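Local coordinates for ribosome-inactivating protein (Lychnis chalcedonica, PDB 2G5X) that belongs to the plant ribosome-inactivating proteins, compact proteins in which a mixed beta sheet packs against a group of helices, at residues Ala194-Asn202 and Gly219-Lys227; Leu61-Leu70 and Ser164-Arg173. One frame throughout, in Å; residues are numbered along the deposited sequence.

Contact 1. Residues Ala194-Asn202 and Gly219-Lys227; sequences ARITLLENN and GQFTEEEMK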
ATOM      1  N   ALA A 194      12.638  10.568   9.462  1.00 10.05           N
ATOM      2  CA  ALA A 194      13.706   9.575   9.419  1.00 11.55           C
ATOM      3  C   ALA A 194      13.551   8.346  10.317  1.00  9.93           C
ATOM      4  O   ALA A 194      13.876   7.237   9.893  1.00  8.78           O
ATOM      5  CB  ALA A 194      15.045  10.254   9.707  1.00  9.95           C
ATOM      6  N   ARG A 195      13.067   8.520  11.547  1.00  8.98           N
ATOM      7  CA  ARG A 195      12.937   7.373  12.441  1.00  9.17           C
ATOM      8  C   ARG A 195      11.892   6.373  11.948  1.00 10.01           C
ATOM      9  O   ARG A 195      12.129   5.161  11.972  1.00  8.69           O
ATOM     10  CB  ARG A 195      12.609   7.820  13.873  1.00  9.96           C
ATOM     11  CG  ARG A 195      12.731   6.680  14.882  1.00 11.39           C
ATOM     12  CD  ARG A 195      12.521   7.119  16.326  1.00 12.92           C
ATOM     13  NE  ARG A 195      12.518   5.962  17.221  1.00 12.00           N
ATOM     14  CZ  ARG A 195      13.608   5.308  17.618  1.00 14.79           C
ATOM     15  NH1 ARG A 195      14.813   5.696  17.215  1.00 13.42           N
ATOM     16  NH2 ARG A 195      13.489   4.244  18.402  1.00 13.62           N
ATOM     17  N   ILE A 196      10.741   6.873  11.503  1.00  9.04           N
ATOM     18  CA  ILE A 196       9.692   5.995  10.992  1.00  9.67           C
ATOM     19  C   ILE A 196      10.165   5.301   9.719  1.00  9.54           C
ATOM     20  O   ILE A 196       9.815   4.150   9.468  1.00  9.85           O
ATOM     21  CB  ILE A 196       8.383   6.776  10.697  1.00  9.98           C
ATOM     22  CG1 ILE A 196       7.668   7.088  12.013  1.00 10.83           C
ATOM     23  CG2 ILE A 196       7.475   5.958   9.774  1.00 10.67           C
ATOM     24  CD1 ILE A 196       6.419   7.932  11.861  1.00 12.72           C
ATOM     25  N   THR A 197      10.961   6.001   8.918  1.00  9.39           N
ATOM     26  CA  THR A 197      11.479   5.420   7.685  1.00 10.35           C
ATOM     27  C   THR A 197      12.404   4.242   8.019  1.00 10.03           C
ATOM     28  O   THR A 197      12.368   3.207   7.353  1.00 10.52           O
ATOM     29  CB  THR A 197      12.239   6.479   6.848  1.00 11.64           C
ATOM     30  OG1 THR A 197      11.330   7.521   6.459  1.00 12.36           O
ATOM     31  CG2 THR A 197      12.834   5.850   5.595  1.00 11.98           C
ATOM     32  N   LEU A 198      13.221   4.393   9.059  1.00  9.66           N
ATOM     33  CA  LEU A 198      14.133   3.325   9.472  1.00  9.28           C
ATOM     34  C   LEU A 198      13.338   2.172  10.089  1.00  8.17           C
ATOM     35  O   LEU A 198      13.682   0.999   9.917  1.00  7.74           O
ATOM     36  CB  LEU A 198      15.154   3.855  10.483  1.00 12.32           C
ATOM     37  CG  LEU A 198      16.247   2.877  10.924  1.00 13.91           C
ATOM     38  CD1 LEU A 198      17.038   2.399   9.711  1.00 16.35           C
ATOM     39  CD2 LEU A 198      17.169   3.568  11.922  1.00 17.09           C
ATOM     40  N   LEU A 199      12.278   2.513  10.816  1.00  7.42           N
ATOM     41  CA  LEU A 199      11.425   1.501  11.427  1.00  7.44           C
ATOM     42  C   LEU A 199      10.842   0.621  10.320  1.00  7.08           C
ATOM     43  O   LEU A 199      10.869  -0.610  10.406  1.00  7.37           O
ATOM     44  CB  LEU A 199      10.290   2.171  12.207  1.00  7.38           C
ATOM     45  CG  LEU A 199       9.182   1.265  12.747  1.00  7.38           C
ATOM     46  CD1 LEU A 199       9.757   0.233  13.722  1.00  7.38           C
ATOM     47  CD2 LEU A 199       8.137   2.124  13.437  1.00  8.64           C
ATOM     48  N   GLU A 200      10.313   1.268   9.284  1.00  7.87           N
ATOM     49  CA  GLU A 200       9.731   0.564   8.145  1.00  7.14           C
ATOM     50  C   GLU A 200      10.747  -0.371   7.496  1.00  6.78           C
ATOM     51  O   GLU A 200      10.417  -1.494   7.120  1.00  6.53           O
ATOM     52  CB  GLU A 200       9.224   1.568   7.103  1.00  7.78           C
ATOM     53  CG  GLU A 200       7.967   2.321   7.523  1.00  7.15           C
ATOM     54  CD  GLU A 200       7.590   3.440   6.561  1.00  7.77           C
ATOM     55  OE1 GLU A 200       6.498   4.022   6.727  1.00  7.87           O
ATOM     56  OE2 GLU A 200       8.382   3.742   5.646  1.00  8.32           O
ATOM     57  N   ASN A 201      11.983   0.094   7.359  1.00  6.69           N
ATOM     58  CA  ASN A 201      13.023  -0.727   6.747  1.00  7.68           C
ATOM     59  C   ASN A 201      13.303  -2.007   7.530  1.00  7.42           C
ATOM     60  O   ASN A 201      13.755  -3.000   6.955  1.00  8.28           O
ATOM     61  CB  ASN A 201      14.327   0.065   6.612  1.00  8.60           C
ATOM     62  CG  ASN A 201      14.222   1.197   5.609  1.00 11.53           C
ATOM     63  OD1 ASN A 201      13.300   1.242   4.797  1.00 13.03           O
ATOM     64  ND2 ASN A 201      15.185   2.109   5.648  1.00 11.51           N
ATOM     65  N   ASN A 202      13.026  -1.984   8.833  1.00  7.64           N
ATOM     66  CA  ASN A 202      13.273  -3.136   9.700  1.00  8.78           C
ATOM     67  C   ASN A 202      12.087  -4.085   9.897  1.00  7.98           C
ATOM     68  O   ASN A 202      12.050  -4.836  10.874  1.00  6.71           O
ATOM     69  CB  ASN A 202      13.759  -2.659  11.077  1.00  9.71           C
ATOM     70  CG  ASN A 202      15.225  -2.258  11.077  1.00 13.72           C
ATOM     71  OD1 ASN A 202      15.579  -1.117  10.765  1.00 13.22           O
ATOM     72  ND2 ASN A 202      16.088  -3.204  11.424  1.00 12.96           N
ATOM     73  N   GLY A 219      14.632  -2.424  22.201  1.00 17.81           N
ATOM     74  CA  GLY A 219      15.944  -2.601  21.606  1.00 17.34           C
ATOM     75  C   GLY A 219      16.243  -1.358  20.794  1.00 17.47           C
ATOM     76  O   GLY A 219      16.175  -0.243  21.313  1.00 16.38           O
ATOM     77  N   GLN A 220      16.572  -1.539  19.520  1.00 16.94           N
ATOM     78  CA  GLN A 220      16.842  -0.406  18.648  1.00 16.08           C
ATOM     79  C   GLN A 220      15.565   0.433  18.594  1.00 14.06           C
ATOM     80  O   GLN A 220      15.610   1.657  18.493  1.00 13.43           O
ATOM     81  CB  GLN A 220      17.223  -0.901  17.251  1.00 18.19           C
ATOM     82  CG  GLN A 220      17.247   0.175  16.182  1.00 21.16           C
ATOM     83  CD  GLN A 220      17.781  -0.344  14.858  1.00 22.48           C
ATOM     84  OE1 GLN A 220      18.317   0.418  14.050  1.00 24.91           O
ATOM     85  NE2 GLN A 220      17.648  -1.646  14.635  1.00 24.51           N
ATOM     86  N   PHE A 221      14.424  -0.245  18.667  1.00 12.77           N
ATOM     87  CA  PHE A 221      13.132   0.425  18.660  1.00 11.86           C
ATOM     88  C   PHE A 221      12.378   0.047  19.929  1.00 11.68           C
ATOM     89  O   PHE A 221      12.703  -0.946  20.581  1.00 10.60           O
ATOM     90  CB  PHE A 221      12.319   0.024  17.423  1.00 12.04           C
ATOM     91  CG  PHE A 221      12.982   0.387  16.123  1.00 12.57           C
ATOM     92  CD1 PHE A 221      13.805  -0.523  15.466  1.00 16.95           C
ATOM     93  CD2 PHE A 221      12.813   1.653  15.572  1.00 14.99           C
ATOM     94  CE1 PHE A 221      14.451  -0.175  14.280  1.00 16.08           C
ATOM     95  CE2 PHE A 221      13.456   2.010  14.386  1.00 16.19           C
ATOM     96  CZ  PHE A 221      14.277   1.092  13.741  1.00 16.05           C
ATOM     97  N   THR A 222      11.379   0.846  20.283  1.00  9.97           N
ATOM     98  CA  THR A 222      10.593   0.584  21.482  1.00  9.58           C
ATOM     99  C   THR A 222       9.616  -0.556  21.242  1.00 10.42           C
ATOM    100  O   THR A 222       9.376  -0.956  20.103  1.00  9.03           O
ATOM    101  CB  THR A 222       9.780   1.824  21.903  1.00  8.86           C
ATOM    102  OG1 THR A 222       8.751   2.068  20.937  1.00  8.81           O
ATOM    103  CG2 THR A 222      10.676   3.043  21.999  1.00 10.12           C
ATOM    104  N   GLU A 223       9.046  -1.078  22.323  1.00 11.14           N
ATOM    105  CA  GLU A 223       8.087  -2.165  22.207  1.00 13.16           C
ATOM    106  C   GLU A 223       6.867  -1.717  21.396  1.00 12.46           C
ATOM    107  O   GLU A 223       6.301  -2.497  20.630  1.00 11.76           O
ATOM    108  CB  GLU A 223       7.662  -2.641  23.596  1.00 16.04           C
ATOM    109  CG  GLU A 223       6.706  -3.818  23.582  1.00 21.95           C
ATOM    110  CD  GLU A 223       6.520  -4.435  24.953  1.00 25.54           C
ATOM    111  OE1 GLU A 223       5.655  -5.328  25.089  1.00 29.63           O
ATOM    112  OE2 GLU A 223       7.240  -4.032  25.894  1.00 28.63           O
ATOM    113  N   GLU A 224       6.476  -0.455  21.555  1.00 11.10           N
ATOM    114  CA  GLU A 224       5.326   0.078  20.826  1.00 11.69           C
ATOM    115  C   GLU A 224       5.624   0.251  19.337  1.00  9.86           C
ATOM    116  O   GLU A 224       4.778  -0.031  18.488  1.00  9.85           O
ATOM    117  CB  GLU A 224       4.886   1.418  21.427  1.00 12.46           C
ATOM    118  CG  GLU A 224       4.344   1.306  22.846  1.00 16.92           C
ATOM    119  CD  GLU A 224       5.438   1.151  23.886  1.00 18.57           C
ATOM    120  OE1 GLU A 224       5.159   0.579  24.960  1.00 22.16           O
ATOM    121  OE2 GLU A 224       6.572   1.614  23.640  1.00 20.25           O
ATOM    122  N   GLU A 225       6.825   0.719  19.019  1.00 10.53           N
ATOM    123  CA  GLU A 225       7.211   0.895  17.625  1.00  8.97           C
ATOM    124  C   GLU A 225       7.247  -0.454  16.914  1.00  9.00           C
ATOM    125  O   GLU A 225       6.936  -0.549  15.723  1.00  8.76           O
ATOM    126  CB  GLU A 225       8.588   1.559  17.532  1.00 11.08           C
ATOM    127  CG  GLU A 225       8.554   3.069  17.653  1.00 10.71           C
ATOM    128  CD  GLU A 225       9.937   3.679  17.796  1.00 11.81           C
ATOM    129  OE1 GLU A 225      10.073   4.893  17.542  1.00 11.83           O
ATOM    130  OE2 GLU A 225      10.883   2.950  18.173  1.00  9.64           O
ATOM    131  N   MET A 226       7.602  -1.499  17.658  1.00  8.90           N
ATOM    132  CA  MET A 226       7.703  -2.844  17.102  1.00 10.23           C
ATOM    133  C   MET A 226       6.400  -3.639  17.053  1.00 10.09           C
ATOM    134  O   MET A 226       6.384  -4.765  16.557  1.00 11.04           O
ATOM    135  CB  MET A 226       8.755  -3.654  17.870  1.00 10.79           C
ATOM    136  CG  MET A 226      10.172  -3.111  17.742  1.00 11.21           C
ATOM    137  SD  MET A 226      11.415  -4.242  18.413  1.00 17.43           S
ATOM    138  CE  MET A 226      11.237  -3.926  20.165  1.00 16.39           C
ATOM    139  N   LYS A 227       5.312  -3.064  17.557  1.00  9.46           N
ATOM    140  CA  LYS A 227       4.021  -3.751  17.555  1.00  9.25           C
ATOM    141  C   LYS A 227       3.527  -3.918  16.115  1.00  9.59           C
ATOM    142  O   LYS A 227       2.959  -2.995  15.527  1.00  8.50           O
ATOM    143  CB  LYS A 227       2.996  -2.948  18.364  1.00 13.04           C
ATOM    144  CG  LYS A 227       1.948  -3.792  19.076  1.00 18.44           C
ATOM    145  CD  LYS A 227       2.419  -4.188  20.471  1.00 24.25           C
ATOM    146  CE  LYS A 227       1.513  -5.243  21.088  1.00 26.36           C
ATOM    147  NZ  LYS A 227       1.956  -5.629  22.458  1.00 29.88           N
TER
HETATM  148  O   HOH W   1      17.293   3.559  17.879  1.00 25.88           O

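Contact 2. Residues Leu61-Leu70 and Ser164-Arg173; sequences LAFRASDAYL and SIQMVAEAAR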
ATOM      1  N   LEU A  61      -5.839  -0.936  -6.211  1.00  6.62           N
ATOM      2  CA  LEU A  61      -4.418  -1.229  -6.049  1.00  6.26           C
ATOM      3  C   LEU A  61      -4.184  -2.733  -5.984  1.00  6.62           C
ATOM      4  O   LEU A  61      -5.017  -3.470  -5.461  1.00  7.64           O
ATOM      5  CB  LEU A  61      -3.891  -0.610  -4.751  1.00  6.05           C
ATOM      6  CG  LEU A  61      -4.083   0.887  -4.507  1.00  5.77           C
ATOM      7  CD1 LEU A  61      -3.583   1.243  -3.107  1.00  9.38           C
ATOM      8  CD2 LEU A  61      -3.328   1.674  -5.557  1.00  8.62           C
ATOM      9  N   ALA A  62      -3.040  -3.184  -6.495  1.00  5.92           N
ATOM     10  CA  ALA A  62      -2.701  -4.606  -6.467  1.00  5.31           C
ATOM     11  C   ALA A  62      -1.390  -4.822  -5.713  1.00  6.59           C
ATOM     12  O   ALA A  62      -0.353  -4.284  -6.098  1.00  6.83           O
ATOM     13  CB  ALA A  62      -2.583  -5.154  -7.886  1.00  6.81           C
ATOM     14  N   PHE A  63      -1.443  -5.604  -4.635  1.00  6.10           N
ATOM     15  CA  PHE A  63      -0.253  -5.892  -3.831  1.00  7.67           C
ATOM     16  C   PHE A  63       0.147  -7.360  -3.904  1.00  7.01           C
ATOM     17  O   PHE A  63      -0.706  -8.244  -3.788  1.00  9.33           O
ATOM     18  CB  PHE A  63      -0.489  -5.574  -2.347  1.00  7.86           C
ATOM     19  CG  PHE A  63      -0.722  -4.121  -2.050  1.00  7.79           C
ATOM     20  CD1 PHE A  63      -2.010  -3.595  -2.052  1.00  8.33           C
ATOM     21  CD2 PHE A  63       0.345  -3.285  -1.735  1.00  6.13           C
ATOM     22  CE1 PHE A  63      -2.235  -2.253  -1.741  1.00  8.86           C
ATOM     23  CE2 PHE A  63       0.135  -1.944  -1.425  1.00  6.35           C
ATOM     24  CZ  PHE A  63      -1.159  -1.426  -1.427  1.00  7.26           C
ATOM     25  N   ARG A  64       1.442  -7.620  -4.088  1.00  6.76           N
ATOM     26  CA  ARG A  64       1.940  -8.994  -4.107  1.00  7.06           C
ATOM     27  C   ARG A  64       1.678  -9.503  -2.686  1.00  7.11           C
ATOM     28  O   ARG A  64       2.064  -8.859  -1.711  1.00  8.42           O
ATOM     29  CB  ARG A  64       3.439  -9.018  -4.437  1.00  7.23           C
ATOM     30  CG  ARG A  64       4.103 -10.391  -4.301  1.00  6.91           C
ATOM     31  CD  ARG A  64       5.452 -10.448  -5.032  1.00  8.98           C
ATOM     32  NE  ARG A  64       5.271 -10.441  -6.484  1.00  9.18           N
ATOM     33  CZ  ARG A  64       5.637  -9.449  -7.291  1.00  9.96           C
ATOM     34  NH1 ARG A  64       6.224  -8.363  -6.801  1.00 11.73           N
ATOM     35  NH2 ARG A  64       5.396  -9.534  -8.592  1.00 10.06           N
ATOM     36  N   ALA A  65       1.016 -10.652  -2.576  1.00  6.75           N
ATOM     37  CA  ALA A  65       0.634 -11.221  -1.282  1.00  7.61           C
ATOM     38  C   ALA A  65       1.735 -11.714  -0.344  1.00  7.95           C
ATOM     39  O   ALA A  65       1.552 -11.736   0.875  1.00  9.35           O
ATOM     40  CB  ALA A  65      -0.380 -12.339  -1.509  1.00  8.34           C
ATOM     41  N   SER A  66       2.876 -12.102  -0.897  1.00  7.52           N
ATOM     42  CA  SER A  66       3.968 -12.606  -0.073  1.00  8.30           C
ATOM     43  C   SER A  66       4.694 -11.541   0.737  1.00  7.20           C
ATOM     44  O   SER A  66       5.229 -11.833   1.811  1.00  7.44           O
ATOM     45  CB  SER A  66       4.990 -13.336  -0.949  1.00  7.65           C
ATOM     46  OG  SER A  66       5.558 -12.455  -1.902  1.00  7.38           O
ATOM     47  N   ASP A  67       4.711 -10.311   0.229  1.00  8.45           N
ATOM     48  CA  ASP A  67       5.426  -9.226   0.895  1.00  8.91           C
ATOM     49  C   ASP A  67       4.715  -7.874   0.939  1.00  8.42           C
ATOM     50  O   ASP A  67       5.313  -6.877   1.347  1.00  9.92           O
ATOM     51  CB  ASP A  67       6.793  -9.045   0.233  1.00  9.15           C
ATOM     52  CG  ASP A  67       6.693  -8.807  -1.268  1.00 11.97           C
ATOM     53  OD1 ASP A  67       5.564  -8.634  -1.774  1.00 11.27           O
ATOM     54  OD2 ASP A  67       7.743  -8.787  -1.943  1.00 11.45           O
ATOM     55  N   ALA A  68       3.452  -7.842   0.522  1.00  8.17           N
ATOM     56  CA  ALA A  68       2.658  -6.609   0.518  1.00  8.09           C
ATOM     57  C   ALA A  68       3.299  -5.503  -0.331  1.00  8.59           C
ATOM     58  O   ALA A  68       3.269  -4.327   0.025  1.00  8.86           O
ATOM     59  CB  ALA A  68       2.447  -6.122   1.958  1.00  9.21           C
ATOM     60  N   TYR A  69       3.853  -5.896  -1.473  1.00  7.80           N
ATOM     61  CA  TYR A  69       4.521  -4.977  -2.394  1.00  8.94           C
ATOM     62  C   TYR A  69       3.577  -4.515  -3.518  1.00  8.65           C
ATOM     63  O   TYR A  69       2.966  -5.338  -4.193  1.00  9.08           O
ATOM     64  CB  TYR A  69       5.742  -5.699  -2.969  1.00 10.78           C
ATOM     65  CG  TYR A  69       6.727  -4.833  -3.702  1.00 13.85           C
ATOM     66  CD1 TYR A  69       6.669  -4.698  -5.088  1.00 15.64           C
ATOM     67  CD2 TYR A  69       7.737  -4.164  -3.015  1.00 14.80           C
ATOM     68  CE1 TYR A  69       7.595  -3.922  -5.772  1.00 17.11           C
ATOM     69  CE2 TYR A  69       8.670  -3.383  -3.689  1.00 17.14           C
ATOM     70  CZ  TYR A  69       8.595  -3.268  -5.065  1.00 16.47           C
ATOM     71  OH  TYR A  69       9.521  -2.505  -5.736  1.00 17.49           O
ATOM     72  N   LEU A  70       3.464  -3.201  -3.719  1.00  7.74           N
ATOM     73  CA  LEU A  70       2.581  -2.647  -4.757  1.00  6.51           C
ATOM     74  C   LEU A  70       3.139  -2.843  -6.172  1.00  6.62           C
ATOM     75  O   LEU A  70       4.245  -2.392  -6.477  1.00  5.54           O
ATOM     76  CB  LEU A  70       2.345  -1.149  -4.508  1.00  7.92           C
ATOM     77  CG  LEU A  70       1.394  -0.438  -5.482  1.00  7.44           C
ATOM     78  CD1 LEU A  70      -0.028  -0.943  -5.281  1.00  9.14           C
ATOM     79  CD2 LEU A  70       1.457   1.070  -5.261  1.00  8.25           C
ATOM     80  N   SER A 164       0.099   6.111  -1.210  1.00  5.53           N
ATOM     81  CA  SER A 164      -0.680   4.893  -1.008  1.00  5.58           C
ATOM     82  C   SER A 164       0.128   3.839  -0.248  1.00  6.25           C
ATOM     83  O   SER A 164      -0.401   3.155   0.627  1.00  7.45           O
ATOM     84  CB  SER A 164      -1.131   4.322  -2.356  1.00  5.76           C
ATOM     85  OG  SER A 164      -2.073   5.179  -2.986  1.00  7.24           O
ATOM     86  N   ILE A 165       1.407   3.704  -0.582  1.00  5.56           N
ATOM     87  CA  ILE A 165       2.258   2.730   0.094  1.00  5.50           C
ATOM     88  C   ILE A 165       2.356   3.043   1.590  1.00  6.58           C
ATOM     89  O   ILE A 165       2.209   2.157   2.433  1.00  6.35           O
ATOM     90  CB  ILE A 165       3.670   2.703  -0.544  1.00  5.55           C
ATOM     91  CG1 ILE A 165       3.579   2.089  -1.946  1.00  7.68           C
ATOM     92  CG2 ILE A 165       4.638   1.914   0.329  1.00  7.45           C
ATOM     93  CD1 ILE A 165       4.841   2.247  -2.775  1.00  9.29           C
ATOM     94  N   GLN A 166       2.580   4.309   1.917  1.00  5.61           N
ATOM     95  CA  GLN A 166       2.691   4.730   3.310  1.00  5.88           C
ATOM     96  C   GLN A 166       1.402   4.510   4.098  1.00  5.65           C
ATOM     97  O   GLN A 166       1.412   3.895   5.164  1.00  5.44           O
ATOM     98  CB  GLN A 166       3.056   6.217   3.381  1.00  7.05           C
ATOM     99  CG  GLN A 166       4.448   6.553   2.884  1.00  7.53           C
ATOM    100  CD  GLN A 166       5.505   6.355   3.949  1.00 13.18           C
ATOM    101  OE1 GLN A 166       5.611   5.282   4.543  1.00 12.99           O
ATOM    102  NE2 GLN A 166       6.298   7.393   4.198  1.00 12.84           N
ATOM    103  N   MET A 167       0.293   5.012   3.560  1.00  5.80           N
ATOM    104  CA  MET A 167      -1.001   4.932   4.227  1.00  6.58           C
ATOM    105  C   MET A 167      -1.708   3.581   4.206  1.00  5.63           C
ATOM    106  O   MET A 167      -2.556   3.316   5.059  1.00  7.10           O
ATOM    107  CB  MET A 167      -1.931   6.010   3.658  1.00  7.48           C
ATOM    108  CG  MET A 167      -1.423   7.433   3.895  1.00  7.56           C
ATOM    109  SD  MET A 167      -2.467   8.721   3.175  1.00  7.56           S
ATOM    110  CE  MET A 167      -3.830   8.744   4.330  1.00  7.52           C
ATOM    111  N   VAL A 168      -1.356   2.726   3.251  1.00  5.10           N
ATOM    112  CA  VAL A 168      -1.988   1.413   3.149  1.00  5.67           C
ATOM    113  C   VAL A 168      -1.056   0.268   3.556  1.00  5.96           C
ATOM    114  O   VAL A 168      -1.328  -0.436   4.529  1.00  5.86           O
ATOM    115  CB  VAL A 168      -2.517   1.160   1.707  1.00  5.06           C
ATOM    116  CG1 VAL A 168      -3.243  -0.179   1.635  1.00  4.85           C
ATOM    117  CG2 VAL A 168      -3.461   2.286   1.293  1.00  7.98           C
ATOM    118  N   ALA A 169       0.049   0.095   2.835  1.00  5.48           N
ATOM    119  CA  ALA A 169       0.979  -0.995   3.127  1.00  5.55           C
ATOM    120  C   ALA A 169       1.777  -0.864   4.426  1.00  6.54           C
ATOM    121  O   ALA A 169       1.769  -1.774   5.255  1.00  5.01           O
ATOM    122  CB  ALA A 169       1.934  -1.191   1.948  1.00  6.79           C
ATOM    123  N   GLU A 170       2.470   0.255   4.611  1.00  4.40           N
ATOM    124  CA  GLU A 170       3.266   0.433   5.822  1.00  7.47           C
ATOM    125  C   GLU A 170       2.388   0.484   7.070  1.00  6.00           C
ATOM    126  O   GLU A 170       2.760  -0.045   8.122  1.00  6.61           O
ATOM    127  CB  GLU A 170       4.121   1.699   5.713  1.00  6.79           C
ATOM    128  CG  GLU A 170       5.060   1.701   4.505  1.00  8.70           C
ATOM    129  CD  GLU A 170       6.231   0.731   4.630  1.00 11.22           C
ATOM    130  OE1 GLU A 170       6.157  -0.231   5.424  1.00 10.33           O
ATOM    131  OE2 GLU A 170       7.233   0.927   3.909  1.00 12.48           O
ATOM    132  N   ALA A 171       1.222   1.114   6.953  1.00  6.71           N
ATOM    133  CA  ALA A 171       0.294   1.202   8.079  1.00  6.58           C
ATOM    134  C   ALA A 171      -0.234  -0.194   8.417  1.00  7.04           C
ATOM    135  O   ALA A 171      -0.479  -0.512   9.581  1.00  7.37           O
ATOM    136  CB  ALA A 171      -0.868   2.138   7.738  1.00  7.72           C
ATOM    137  N   ALA A 172      -0.420  -1.027   7.400  1.00  6.55           N
ATOM    138  CA  ALA A 172      -0.899  -2.389   7.638  1.00  5.43           C
ATOM    139  C   ALA A 172       0.160  -3.176   8.412  1.00  5.19           C
ATOM    140  O   ALA A 172      -0.152  -3.931   9.339  1.00  4.54           O
ATOM    141  CB  ALA A 172      -1.200  -3.079   6.309  1.00  6.12           C
ATOM    142  N   ARG A 173       1.418  -2.994   8.027  1.00  5.86           N
ATOM    143  CA  ARG A 173       2.532  -3.685   8.672  1.00  5.94           C
ATOM    144  C   ARG A 173       2.782  -3.248  10.113  1.00  6.51           C
ATOM    145  O   ARG A 173       3.000  -4.086  10.993  1.00  6.72           O
ATOM    146  CB  ARG A 173       3.818  -3.454   7.877  1.00  6.26           C
ATOM    147  CG  ARG A 173       3.851  -4.090   6.497  1.00  7.22           C
ATOM    148  CD  ARG A 173       4.982  -3.486   5.680  1.00  8.86           C
ATOM    149  NE  ARG A 173       5.172  -4.145   4.390  1.00  9.79           N
ATOM    150  CZ  ARG A 173       5.524  -3.508   3.278  1.00 10.80           C
ATOM    151  NH1 ARG A 173       5.712  -2.193   3.298  1.00 12.39           N
ATOM    152  NH2 ARG A 173       5.709  -4.181   2.151  1.00  9.65           N
TER

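Contact 1. Residues Ala194-Asn202 and Gly219-Lys227
A partly buried helix-to-loop contact at the periphery of the fold, about 18 Å from the centre of the chain, packs R195, L198 and L199 of helix 193-201 against F221 and E225 in the loop after helix 203-210. A salt bridge lies beside an apolar patch. R195 grips E225 side-on with two nitrogens, one to each carboxylate oxygen. NE reaches OE1 of E225 at 2.7 Å, and NH2 reaches OE2 of E225 at 2.9 Å. Both oxygens use their syn lone pairs, and the guanidinium and carboxylate planes lie only 28° apart. The R195 chain is extended, with CG anti to its N (chi1 -169°), which carries the charge out from the helix to the loop. NH2 also makes a weak bond to the carbonyl O of Q220, and a water that donates to the same oxygen accepts a weak bond from NH1. T222 N donates to OE2 of E225 at 3.0 Å on its anti side, tilted out of the carboxylate plane. OE2 thus serves two donors, and the T222 bond positions the carboxylate for R195. In return E225 N donates to OG1 of T222, an ST motif that ties the hydroxyl to the backbone of the turn. F221 fills the apolar part. L199 CD1 sits over one face of its ring, 4.1 Å from the centroid, as a CH-pi contact. L198 CG lies in the ring plane, at the edge, 3.9 Å from CZ of F221. The L199 backbone closes in too, with CA 3.6 Å from CE2 of F221. L199 CD1 also meets the carbonyl O of E225 at 3.5 Å. Beyond the loop, L199 rests on I206 of helix 203-210 and on F174, while E225 touches Y176.

Contact 2. Residues Leu61-Leu70 and Ser164-Arg173
R173 of helix 154-173 reaches the turn that joins strands 58-64 and 69-76 and bonds there to the carbonyl O of D67. At CB the chain sets out with CG anti to the carbonyl carbon (chi1 -67°), then runs extended through CD to NE. NE passes 4.2 Å from the methyl CB of A68. CZ lies 3.9 Å from the D67 oxygen. At the tip, NH2 donates to O of D67 at 2.8 Å, in the carbonyl plane and almost exactly in the guanidinium plane. The N-H...O angle is 156°. On the other branch, NH1 approaches OE1 of E170 from above the carboxylate plane and forms a salt bridge. The guanidinium is thus held from both the turn and its own helix. The turn carries a G1 beta bulge that sets A68 and Y69 against R64 alone. Deeper in, the contact is apolar. F63 CZ meets V168 CG1 at 3.9 Å, and F63 CE2 meets A169 CB. L70 CD2 touches I165 CG1 at 4.1 Å, and L61 CD1 lies against CB of S164. The helix widens into a pi-type turn at 165-170. E170 to F174 match the E-A-A-R-F family signature, which in relatives lines the active-site cleft. The axes of strand 61-64 and helix segment 164-173 approach to 11.3 Å at 40°. Helix 10-25 adds F24 against F63 and A68, and L20 against V168. Strand 45-51 contributes L50 beside L61 and S164.

How the contacts relate
The centres of contact 1 and contact 2 lie about 17 Å apart. Contact 2 is in the interior, about 3 Å from the centre of the chain, and contact 1 is farther out. By analogy with relatives, contact 2 probably lies by the active-site cleft, with contact 1 set away from it by that centre-to-centre distance. They follow one another along the chain and meet through helices 193-201 and 154-173. E200 OE1 packs 3.5 Å from CB of E170. R130 pairs with E200, bonds to N201 and has a long, weak ion pair with E170. F174, next after R173, packs on L199. W203, next after N202, makes a cation-pi contact with R173.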